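Local coordinates for glycosyl hydrolases family 31 family protein (PDB 6DRU), which catalyses the release of alpha-xylose from the non-reducing terminal glucose of xyloglucan oligosaccharides, as a family 31 glycoside hydrolase, at residues 138-143 with 203-208; 94-99 with 122-127; 276-281 with 588-593. All blocks are in the same frame, centred on the assembly; numbering follows the deposited sequence.

Interactions 1 and 2 are neighbours, with centres about 11 Å apart. Both reach the five-stranded antiparallel sheet in which strand 124-127 forms one edge and strand 135-142 lies next to it. Backbone pairing between these strands joins the two contacts, through Glu138 with Tyr125 and Ser140 with Pro123. Both also touch the second subunit, so this beta-rich N-terminal part serves the assembly as well as the fold. Along the chain the order is 2, 1, 3, and interaction 2 closes before interaction 1 opens. Interaction 3 lies on the opposite side of the chain's centre. Its centre is about 48 Å from that of interaction 1 and about 55 Å from that of interaction 2. It belongs to the TIM-barrel domain.

Interaction 1. Residues 138-143 with 203-208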
loop_
_atom_site.group_PDB
_atom_site.type_symbol
_atom_site.label_atom_id
_atom_site.label_comp_id
_atom_site.label_asym_id
_atom_site.label_seq_id
_atom_site.Cartn_x
_atom_site.Cartn_y
_atom_site.Cartn_z
ATOM N N GLU A 138 -3.558 -16.854 -0.544
ATOM C CA GLU A 138 -4.682 -17.494 -1.219
ATOM C C GLU A 138 -4.341 -18.966 -1.397
ATOM O O GLU A 138 -3.479 -19.310 -2.212
ATOM C CB GLU A 138 -4.964 -16.828 -2.567
ATOM C CG GLU A 138 -5.490 -15.404 -2.450
ATOM C CD GLU A 138 -5.521 -14.677 -3.780
ATOM O OE1 GLU A 138 -4.707 -13.746 -3.978
ATOM O OE2 GLU A 138 -6.357 -15.037 -4.632
ATOM N N PHE A 139 -5.010 -19.829 -0.640
ATOM C CA PHE A 139 -4.776 -21.266 -0.681
ATOM C C PHE A 139 -5.973 -21.958 -1.318
ATOM O O PHE A 139 -7.117 -21.735 -0.906
ATOM C CB PHE A 139 -4.512 -21.820 0.720
ATOM C CG PHE A 139 -3.070 -21.733 1.141
ATOM C CD1 PHE A 139 -2.346 -20.566 0.951
ATOM C CD2 PHE A 139 -2.439 -22.819 1.725
ATOM C CE1 PHE A 139 -1.019 -20.485 1.334
ATOM C CE2 PHE A 139 -1.113 -22.743 2.113
ATOM C CZ PHE A 139 -0.402 -21.575 1.915
ATOM N N SER A 140 -5.706 -22.792 -2.320
ATOM C CA SER A 140 -6.742 -23.422 -3.125
ATOM C C SER A 140 -6.682 -24.937 -2.988
ATOM O O SER A 140 -5.603 -25.536 -3.039
ATOM C CB SER A 140 -6.601 -23.027 -4.595
ATOM O OG SER A 140 -6.693 -21.621 -4.751
ATOM N N PHE A 141 -7.851 -25.553 -2.825
ATOM C CA PHE A 141 -7.979 -26.997 -2.715
ATOM C C PHE A 141 -9.027 -27.482 -3.708
ATOM O O PHE A 141 -9.979 -26.765 -4.028
ATOM C CB PHE A 141 -8.370 -27.421 -1.291
ATOM C CG PHE A 141 -7.507 -26.820 -0.215
ATOM C CD1 PHE A 141 -7.840 -25.602 0.361
ATOM C CD2 PHE A 141 -6.367 -27.473 0.226
ATOM C CE1 PHE A 141 -7.049 -25.047 1.353
ATOM C CE2 PHE A 141 -5.572 -26.922 1.216
ATOM C CZ PHE A 141 -5.913 -25.709 1.780
ATOM N N SER A 142 -8.846 -28.706 -4.193
ATOM C CA SER A 142 -9.760 -29.253 -5.185
ATOM C C SER A 142 -11.112 -29.580 -4.558
ATOM O O SER A 142 -11.226 -29.821 -3.353
ATOM C CB SER A 142 -9.171 -30.507 -5.828
ATOM O OG SER A 142 -9.004 -31.540 -4.870
ATOM N N ALA A 143 -12.145 -29.576 -5.399
ATOM C CA ALA A 143 -13.494 -29.922 -4.976
ATOM C C ALA A 143 -14.219 -30.592 -6.135
ATOM O O ALA A 143 -13.864 -30.413 -7.304
ATOM C CB ALA A 143 -14.269 -28.691 -4.493
ATOM N N THR A 203 -17.480 -24.908 -7.467
ATOM C CA THR A 203 -17.799 -26.220 -8.018
ATOM C C THR A 203 -16.580 -27.132 -8.027
ATOM O O THR A 203 -16.675 -28.310 -7.657
ATOM C CB THR A 203 -18.359 -26.072 -9.433
ATOM O OG1 THR A 203 -19.445 -25.136 -9.425
ATOM C CG2 THR A 203 -18.850 -27.419 -9.955
ATOM N N LEU A 204 -15.428 -26.611 -8.442
ATOM C CA LEU A 204 -14.232 -27.424 -8.597
ATOM C C LEU A 204 -13.068 -26.990 -7.718
ATOM O O LEU A 204 -12.007 -27.624 -7.771
ATOM C CB LEU A 204 -13.788 -27.424 -10.066
ATOM C CG LEU A 204 -14.826 -28.003 -11.024
ATOM C CD1 LEU A 204 -14.360 -27.880 -12.463
ATOM C CD2 LEU A 204 -15.104 -29.454 -10.668
ATOM N N ARG A 205 -13.223 -25.939 -6.916
ATOM C CA ARG A 205 -12.111 -25.448 -6.113
ATOM C C ARG A 205 -12.628 -24.844 -4.817
ATOM O O ARG A 205 -13.581 -24.061 -4.832
ATOM C CB ARG A 205 -11.294 -24.397 -6.869
ATOM C CG ARG A 205 -10.169 -23.804 -6.037
ATOM C CD ARG A 205 -9.400 -22.746 -6.800
ATOM N NE ARG A 205 -10.230 -21.575 -7.059
ATOM C CZ ARG A 205 -9.777 -20.442 -7.581
ATOM N NH1 ARG A 205 -8.496 -20.326 -7.909
ATOM N NH2 ARG A 205 -10.606 -19.425 -7.775
ATOM N N THR A 206 -11.996 -25.210 -3.707
ATOM C CA THR A 206 -12.225 -24.565 -2.423
ATOM C C THR A 206 -11.038 -23.659 -2.125
ATOM O O THR A 206 -9.888 -24.111 -2.145
ATOM C CB THR A 206 -12.397 -25.601 -1.311
ATOM O OG1 THR A 206 -13.541 -26.417 -1.591
ATOM C CG2 THR A 206 -12.589 -24.911 0.030
ATOM N N ARG A 207 -11.312 -22.384 -1.850
ATOM C CA ARG A 207 -10.256 -21.396 -1.673
ATOM C C ARG A 207 -10.491 -20.581 -0.410
ATOM O O ARG A 207 -11.591 -20.065 -0.192
ATOM C CB ARG A 207 -10.163 -20.463 -2.884
ATOM C CG ARG A 207 -9.044 -19.449 -2.773
ATOM C CD ARG A 207 -8.943 -18.590 -4.016
ATOM N NE ARG A 207 -7.733 -18.882 -4.777
ATOM C CZ ARG A 207 -7.306 -18.159 -5.806
ATOM N NH1 ARG A 207 -7.993 -17.093 -6.198
ATOM N NH2 ARG A 207 -6.193 -18.496 -6.442
ATOM N N PHE A 208 -9.448 -20.460 0.407
ATOM C CA PHE A 208 -9.434 -19.585 1.570
ATOM C C PHE A 208 -8.378 -18.511 1.367
ATOM O O PHE A 208 -7.304 -18.782 0.819
ATOM C CB PHE A 208 -9.144 -20.367 2.852
ATOM C CG PHE A 208 -10.172 -21.412 3.168
ATOM C CD1 PHE A 208 -10.065 -22.690 2.644
ATOM C CD2 PHE A 208 -11.248 -21.117 3.989
ATOM C CE1 PHE A 208 -11.012 -23.657 2.932
ATOM C CE2 PHE A 208 -12.199 -22.077 4.282
ATOM C CZ PHE A 208 -12.081 -23.350 3.751
HETATM O O HOH W 1 -4.250 -20.544 -4.538
#
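Arg207 leaves its strand with CG anti to the backbone N (chi1 -178°) and bends at chi3, which brings its guanidinium group alongside Ser140 and Glu138. Ser140 turns OG back beside its own backbone N (chi1 -59°), to where Arg207 NE can reach it. Arg207 NE donates to Ser140 OG at 2.9 Å, with the oxygen tilted about 20° from the guanidinium plane. Glu138 OE2 lies over one face of the same group, 3.1 Å from Arg207 NH1. This salt bridge rests on charge alone, as no N-H points at the oxygen. Arg205 NH1 covers the opposite face. Arg205 itself makes a salt bridge with Asp168 of the second subunit, so its charge is probably balanced there. A water donates to Glu138 O and accepts from Ser140 OG.

Phe139, Phe141, Thr206 and Phe208 occupy the other face of the sheet. Phe141 CE1 meets the edge of the Phe208 ring at CD1, 4.0 Å away. The backbones form an antiparallel ladder. Phe139 and Phe208 exchange two bonds, as do Phe141 and Thr206. A weak bond from Ala143 N to Leu204 O, 3.1 Å, continues the pairing beyond the end of strand 135-142.

Strand 135-142 thus lies between strands 124-127 and 205-213, and the latter pairs onward with 197-201. Phe189, Trp191 and Tyr218, from the neighbouring eight-stranded sheet, pack against Phe141 and Phe208, while Phe139 lies on Arg124 and Tyr126.

Interaction 2. Residues 94-99 with 122-127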
loop_
_atom_site.group_PDB
_atom_site.type_symbol
_atom_site.label_atom_id
_atom_site.label_comp_id
_atom_site.label_asym_id
_atom_site.label_seq_id
_atom_site.Cartn_x
_atom_site.Cartn_y
_atom_site.Cartn_z
ATOM N N GLY A 94 7.602 -33.878 -4.607
ATOM C CA GLY A 94 6.938 -33.905 -3.320
ATOM C C GLY A 94 6.724 -32.544 -2.684
ATOM O O GLY A 94 6.994 -32.365 -1.493
ATOM N N TYR A 95 6.237 -31.578 -3.463
ATOM C CA TYR A 95 5.924 -30.249 -2.954
ATOM C C TYR A 95 4.440 -29.919 -3.023
ATOM O O TYR A 95 4.050 -28.799 -2.673
ATOM C CB TYR A 95 6.729 -29.183 -3.712
ATOM C CG TYR A 95 6.620 -29.285 -5.216
ATOM C CD1 TYR A 95 5.488 -28.831 -5.884
ATOM C CD2 TYR A 95 7.648 -29.830 -5.970
ATOM C CE1 TYR A 95 5.383 -28.930 -7.258
ATOM C CE2 TYR A 95 7.555 -29.924 -7.347
ATOM C CZ TYR A 95 6.421 -29.476 -7.986
ATOM O OH TYR A 95 6.325 -29.574 -9.356
ATOM N N ARG A 96 3.605 -30.853 -3.468
ATOM C CA ARG A 96 2.159 -30.685 -3.493
ATOM C C ARG A 96 1.523 -31.666 -2.519
ATOM O O ARG A 96 1.980 -32.805 -2.388
ATOM C CB ARG A 96 1.604 -30.900 -4.904
ATOM C CG ARG A 96 1.987 -29.806 -5.882
ATOM C CD ARG A 96 1.071 -28.598 -5.749
ATOM N NE ARG A 96 1.614 -27.428 -6.432
ATOM C CZ ARG A 96 2.304 -26.465 -5.828
ATOM N NH1 ARG A 96 2.529 -26.527 -4.523
ATOM N NH2 ARG A 96 2.764 -25.437 -6.526
ATOM N N LEU A 97 0.467 -31.228 -1.841
ATOM C CA LEU A 97 -0.164 -32.016 -0.793
ATOM C C LEU A 97 -1.453 -32.659 -1.294
ATOM O O LEU A 97 -2.195 -32.060 -2.078
ATOM C CB LEU A 97 -0.457 -31.151 0.436
ATOM C CG LEU A 97 0.706 -30.325 0.992
ATOM C CD1 LEU A 97 0.306 -29.648 2.294
ATOM C CD2 LEU A 97 1.938 -31.193 1.195
ATOM N N SER A 98 -1.711 -33.881 -0.828
ATOM C CA SER A 98 -2.948 -34.595 -1.113
ATOM C C SER A 98 -3.298 -35.445 0.099
ATOM O O SER A 98 -2.408 -36.006 0.745
ATOM C CB SER A 98 -2.822 -35.471 -2.364
ATOM O OG SER A 98 -1.822 -36.459 -2.203
ATOM N N PHE A 99 -4.591 -35.538 0.403
ATOM C CA PHE A 99 -5.070 -36.196 1.611
ATOM C C PHE A 99 -6.074 -37.285 1.260
ATOM O O PHE A 99 -7.043 -37.035 0.533
ATOM C CB PHE A 99 -5.702 -35.181 2.568
ATOM C CG PHE A 99 -4.738 -34.148 3.071
ATOM C CD1 PHE A 99 -3.934 -34.409 4.170
ATOM C CD2 PHE A 99 -4.624 -32.922 2.439
ATOM C CE1 PHE A 99 -3.041 -33.461 4.635
ATOM C CE2 PHE A 99 -3.732 -31.971 2.897
ATOM C CZ PHE A 99 -2.939 -32.241 3.997
ATOM N N ASN A 122 -0.823 -20.932 -8.595
ATOM C CA ASN A 122 -0.170 -21.714 -7.558
ATOM C C ASN A 122 -1.137 -21.939 -6.400
ATOM O O ASN A 122 -1.738 -20.976 -5.903
ATOM C CB ASN A 122 1.093 -21.010 -7.067
ATOM C CG ASN A 122 2.028 -21.948 -6.332
ATOM O OD1 ASN A 122 1.776 -22.319 -5.187
ATOM N ND2 ASN A 122 3.113 -22.341 -6.991
ATOM N N PRO A 123 -1.325 -23.183 -5.950
ATOM C CA PRO A 123 -2.277 -23.435 -4.853
ATOM C C PRO A 123 -1.875 -22.802 -3.529
ATOM O O PRO A 123 -2.701 -22.773 -2.608
ATOM C CB PRO A 123 -2.302 -24.967 -4.755
ATOM C CG PRO A 123 -1.004 -25.407 -5.346
ATOM C CD PRO A 123 -0.688 -24.420 -6.432
ATOM N N ARG A 124 -0.646 -22.311 -3.398
ATOM C CA ARG A 124 -0.200 -21.550 -2.232
ATOM C C ARG A 124 0.336 -20.222 -2.759
ATOM O O ARG A 124 1.538 -20.075 -2.995
ATOM C CB ARG A 124 0.857 -22.318 -1.431
ATOM C CG ARG A 124 0.392 -23.683 -0.944
ATOM C CD ARG A 124 1.381 -24.301 0.036
ATOM N NE ARG A 124 2.662 -24.616 -0.590
ATOM C CZ ARG A 124 2.966 -25.798 -1.118
ATOM N NH1 ARG A 124 2.080 -26.784 -1.100
ATOM N NH2 ARG A 124 4.158 -25.993 -1.666
ATOM N N TYR A 125 -0.560 -19.257 -2.945
ATOM C CA TYR A 125 -0.235 -17.990 -3.586
ATOM C C TYR A 125 0.040 -16.925 -2.533
ATOM O O TYR A 125 -0.766 -16.730 -1.616
ATOM C CB TYR A 125 -1.376 -17.545 -4.503
ATOM C CG TYR A 125 -0.994 -16.456 -5.478
ATOM C CD1 TYR A 125 -1.122 -15.116 -5.137
ATOM C CD2 TYR A 125 -0.509 -16.767 -6.743
ATOM C CE1 TYR A 125 -0.775 -14.114 -6.026
ATOM C CE2 TYR A 125 -0.159 -15.773 -7.639
ATOM C CZ TYR A 125 -0.294 -14.449 -7.276
ATOM O OH TYR A 125 0.052 -13.455 -8.164
ATOM N N TYR A 126 1.171 -16.235 -2.669
ATOM C CA TYR A 126 1.568 -15.176 -1.753
ATOM C C TYR A 126 1.670 -13.856 -2.505
ATOM O O TYR A 126 2.082 -13.823 -3.668
ATOM C CB TYR A 126 2.905 -15.496 -1.078
ATOM C CG TYR A 126 2.934 -16.842 -0.396
ATOM C CD1 TYR A 126 2.297 -17.039 0.822
ATOM C CD2 TYR A 126 3.606 -17.915 -0.967
ATOM C CE1 TYR A 126 2.323 -18.271 1.449
ATOM C CE2 TYR A 126 3.639 -19.149 -0.347
ATOM C CZ TYR A 126 2.997 -19.322 0.860
ATOM O OH TYR A 126 3.028 -20.551 1.479
ATOM N N TYR A 127 1.297 -12.771 -1.832
ATOM C CA TYR A 127 1.274 -11.448 -2.440
ATOM C C TYR A 127 1.602 -10.418 -1.372
ATOM O O TYR A 127 1.030 -10.454 -0.279
ATOM C CB TYR A 127 -0.095 -11.170 -3.070
ATOM C CG TYR A 127 -0.312 -9.745 -3.520
ATOM C CD1 TYR A 127 0.232 -9.278 -4.709
ATOM C CD2 TYR A 127 -1.087 -8.873 -2.767
ATOM C CE1 TYR A 127 0.023 -7.975 -5.127
ATOM C CE2 TYR A 127 -1.302 -7.569 -3.176
ATOM C CZ TYR A 127 -0.746 -7.125 -4.357
ATOM O OH TYR A 127 -0.962 -5.825 -4.764
HETATM O O HOH W 2 3.840 -23.661 -4.176
#
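Arg124 grips Tyr95 O end-on with both terminal nitrogens, and this is the tight part of the contact. Arg124 NH2 and NH1 lie 3.0 and 3.2 Å from Tyr95 O. The carbonyl oxygen lies in the guanidinium plane, which limits rotation of that group. Salt bridges to Glu114 and Glu17 hold the same two nitrogens.

Arg96 bends at chi2 (-82°) and runs antiparallel alongside Arg124. The guanidinium planes are 72° apart, and Arg96 NH1 comes within 3.3 Å of Arg124 NH2. The nearby glutamates probably offset these like charges. Pro123 CG covers one face of the Arg96 guanidinium, 3.5 Å from Arg96 CZ, and the Tyr95 ring covers the other.

The Asn122 side is looser. A water bridges Arg96 NH2 and Asn122 OD1 there. Asn122 OD1 also accepts from Arg124 N at 3.0 Å, forming an Asx turn that leads into strand 124-127. Asn122 ND2 donates to Ser417 O of the second subunit.

Tyr95 and Arg96 form a classic beta bulge opposite Thr86. The contact joins the four-stranded sheet containing strand 98-102 to edge strand 124-127, with strand 17-23 packing against Leu97 and Arg124.

Interaction 3. Residues 276-281 with 588-593; sequences NIPVSM and YIHLRY
Pro278 lays its ring against the Tyr593 side chain, and the two point in opposing directions where they overlap. Pro278 CB is 3.5 Å from Tyr593 CE2, and Pro278 CG lies almost as close to the same carbon. The approach is oblique to the aromatic ring. Pro278 also reaches two residues one helical turn back. Its CG meets Ile589 CG2 at 3.8 Å, and its CD lies 3.8 Å from His590 NE2. The proline therefore packs against three side chains on one side of helix 582-594. Ile589 has CG2 anti to its backbone N, and this methyl branch also approaches Pro278 O. The other branch ends in CD1, which touches Ile277 CG2 at 4.2 Å.

The segment 276-281 links helix 262-274 to strand 281-284, a parallel strand of the TIM barrel. Asn276 has a positive phi of 58° and closes the preceding helix with a Schellman motif. Residues 277-279 run extended past helix 582-594, and the chain turns at Ser280 before strand 281-284. In a TIM barrel each outer helix is followed by such a link to the next parallel strand. Here the link is covered by a helix that comes some 300 residues later in the chain.

The polar part of the contact lies toward the strand end of the link. Ser280 OG and Tyr593 OH share a hydrogen bond of 2.6 Å, and either hydroxyl could be the donor. Ser280 OG approaches the Tyr593 ring at its edge, in the ring plane. Tyr593 OH is also hydrogen-bonded to Tyr252 N, at the start of strand 252-254. The tyrosine hydroxyl thus meets two parallel neighbours of the barrel, since Ser280 leads directly into strand 281-284. Val279 turns away from helix 582-594 and packs on Phe272, Tyr252 and Gln254.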
loop_
_atom_site.group_PDB
_atom_site.type_symbol
_atom_site.label_atom_id
_atom_site.label_comp_id
_atom_site.label_asym_id
_atom_site.label_seq_id
_atom_site.Cartn_x
_atom_site.Cartn_y
_atom_site.Cartn_z
ATOM N N ASN A 276 -47.809 -16.804 39.535
ATOM C CA ASN A 276 -47.237 -18.142 39.699
ATOM C C ASN A 276 -46.727 -18.705 38.371
ATOM O O ASN A 276 -46.896 -19.889 38.069
ATOM C CB ASN A 276 -48.246 -19.096 40.345
ATOM C CG ASN A 276 -47.580 -20.171 41.181
ATOM O OD1 ASN A 276 -46.563 -19.930 41.831
ATOM N ND2 ASN A 276 -48.151 -21.371 41.166
ATOM N N ILE A 277 -46.095 -17.852 37.572
ATOM C CA ILE A 277 -45.502 -18.247 36.296
ATOM C C ILE A 277 -43.990 -18.317 36.480
ATOM O O ILE A 277 -43.384 -17.319 36.901
ATOM C CB ILE A 277 -45.873 -17.275 35.168
ATOM C CG1 ILE A 277 -47.392 -17.176 35.027
ATOM C CG2 ILE A 277 -45.245 -17.720 33.856
ATOM C CD1 ILE A 277 -47.843 -16.269 33.904
ATOM N N PRO A 278 -43.349 -19.447 36.187
ATOM C CA PRO A 278 -41.907 -19.562 36.437
ATOM C C PRO A 278 -41.080 -18.789 35.420
ATOM O O PRO A 278 -41.405 -18.732 34.231
ATOM C CB PRO A 278 -41.653 -21.069 36.331
ATOM C CG PRO A 278 -42.713 -21.553 35.402
ATOM C CD PRO A 278 -43.925 -20.698 35.662
ATOM N N VAL A 279 -39.995 -18.193 35.909
ATOM C CA VAL A 279 -39.016 -17.504 35.074
ATOM C C VAL A 279 -37.643 -17.709 35.702
ATOM O O VAL A 279 -37.494 -17.670 36.928
ATOM C CB VAL A 279 -39.363 -16.006 34.905
ATOM C CG1 VAL A 279 -39.418 -15.300 36.253
ATOM C CG2 VAL A 279 -38.367 -15.323 33.978
ATOM N N SER A 280 -36.640 -17.960 34.860
ATOM C CA SER A 280 -35.306 -18.297 35.341
ATOM C C SER A 280 -34.303 -17.155 35.244
ATOM O O SER A 280 -33.338 -17.134 36.014
ATOM C CB SER A 280 -34.759 -19.508 34.577
ATOM O OG SER A 280 -35.472 -20.686 34.905
ATOM N N MET A 281 -34.500 -16.202 34.335
ATOM C CA MET A 281 -33.546 -15.113 34.183
ATOM C C MET A 281 -34.257 -13.890 33.620
ATOM O O MET A 281 -35.059 -14.003 32.689
ATOM C CB MET A 281 -32.377 -15.514 33.274
ATOM C CG MET A 281 -31.099 -14.730 33.537
ATOM S SD MET A 281 -29.955 -14.732 32.144
ATOM C CE MET A 281 -29.345 -16.412 32.190
ATOM N N TYR A 588 -46.035 -23.781 27.237
ATOM C CA TYR A 588 -44.702 -24.065 26.717
ATOM C C TYR A 588 -43.616 -23.688 27.714
ATOM O O TYR A 588 -42.540 -24.297 27.712
ATOM C CB TYR A 588 -44.498 -23.343 25.386
ATOM C CG TYR A 588 -45.140 -24.060 24.221
ATOM C CD1 TYR A 588 -44.561 -25.203 23.683
ATOM C CD2 TYR A 588 -46.328 -23.605 23.665
ATOM C CE1 TYR A 588 -45.143 -25.869 22.621
ATOM C CE2 TYR A 588 -46.917 -24.263 22.602
ATOM C CZ TYR A 588 -46.321 -25.394 22.085
ATOM O OH TYR A 588 -46.900 -26.054 21.027
ATOM N N ILE A 589 -43.870 -22.691 28.565
ATOM C CA ILE A 589 -42.933 -22.383 29.643
ATOM C C ILE A 589 -42.831 -23.560 30.604
ATOM O O ILE A 589 -41.733 -23.952 31.018
ATOM C CB ILE A 589 -43.354 -21.091 30.369
ATOM C CG1 ILE A 589 -43.181 -19.882 29.448
ATOM C CG2 ILE A 589 -42.550 -20.910 31.649
ATOM C CD1 ILE A 589 -43.584 -18.569 30.083
ATOM N N HIS A 590 -43.973 -24.144 30.974
ATOM C CA HIS A 590 -43.958 -25.313 31.848
ATOM C C HIS A 590 -43.338 -26.522 31.154
ATOM O O HIS A 590 -42.594 -27.286 31.779
ATOM C CB HIS A 590 -45.376 -25.632 32.317
ATOM C CG HIS A 590 -45.843 -24.775 33.452
ATOM N ND1 HIS A 590 -46.854 -23.848 33.318
ATOM C CD2 HIS A 590 -45.440 -24.710 34.743
ATOM C CE1 HIS A 590 -47.053 -23.246 34.478
ATOM N NE2 HIS A 590 -46.208 -23.751 35.359
ATOM N N LEU A 591 -43.637 -26.714 29.866
ATOM C CA LEU A 591 -43.034 -27.815 29.121
ATOM C C LEU A 591 -41.517 -27.685 29.079
ATOM O O LEU A 591 -40.796 -28.689 29.138
ATOM C CB LEU A 591 -43.607 -27.869 27.705
ATOM C CG LEU A 591 -42.981 -28.895 26.756
ATOM C CD1 LEU A 591 -43.149 -30.306 27.303
ATOM C CD2 LEU A 591 -43.579 -28.778 25.360
ATOM N N ARG A 592 -41.015 -26.452 28.975
ATOM C CA ARG A 592 -39.574 -26.225 28.978
ATOM C C ARG A 592 -38.944 -26.740 30.266
ATOM O O ARG A 592 -37.915 -27.426 30.237
ATOM C CB ARG A 592 -39.283 -24.735 28.788
ATOM C CG ARG A 592 -37.815 -24.357 28.896
ATOM C CD ARG A 592 -37.028 -24.844 27.693
ATOM N NE ARG A 592 -35.608 -24.527 27.808
ATOM C CZ ARG A 592 -34.713 -24.756 26.852
ATOM N NH1 ARG A 592 -35.088 -25.308 25.705
ATOM N NH2 ARG A 592 -33.441 -24.435 27.043
ATOM N N TYR A 593 -39.554 -26.421 31.411
ATOM C CA TYR A 593 -39.040 -26.927 32.680
ATOM C C TYR A 593 -39.239 -28.431 32.807
ATOM O O TYR A 593 -38.464 -29.099 33.499
ATOM C CB TYR A 593 -39.706 -26.202 33.850
ATOM C CG TYR A 593 -39.262 -24.767 33.999
ATOM C CD1 TYR A 593 -38.023 -24.459 34.545
ATOM C CD2 TYR A 593 -40.077 -23.719 33.592
ATOM C CE1 TYR A 593 -37.608 -23.151 34.682
ATOM C CE2 TYR A 593 -39.670 -22.406 33.724
ATOM C CZ TYR A 593 -38.434 -22.128 34.271
ATOM O OH TYR A 593 -38.018 -20.822 34.409
#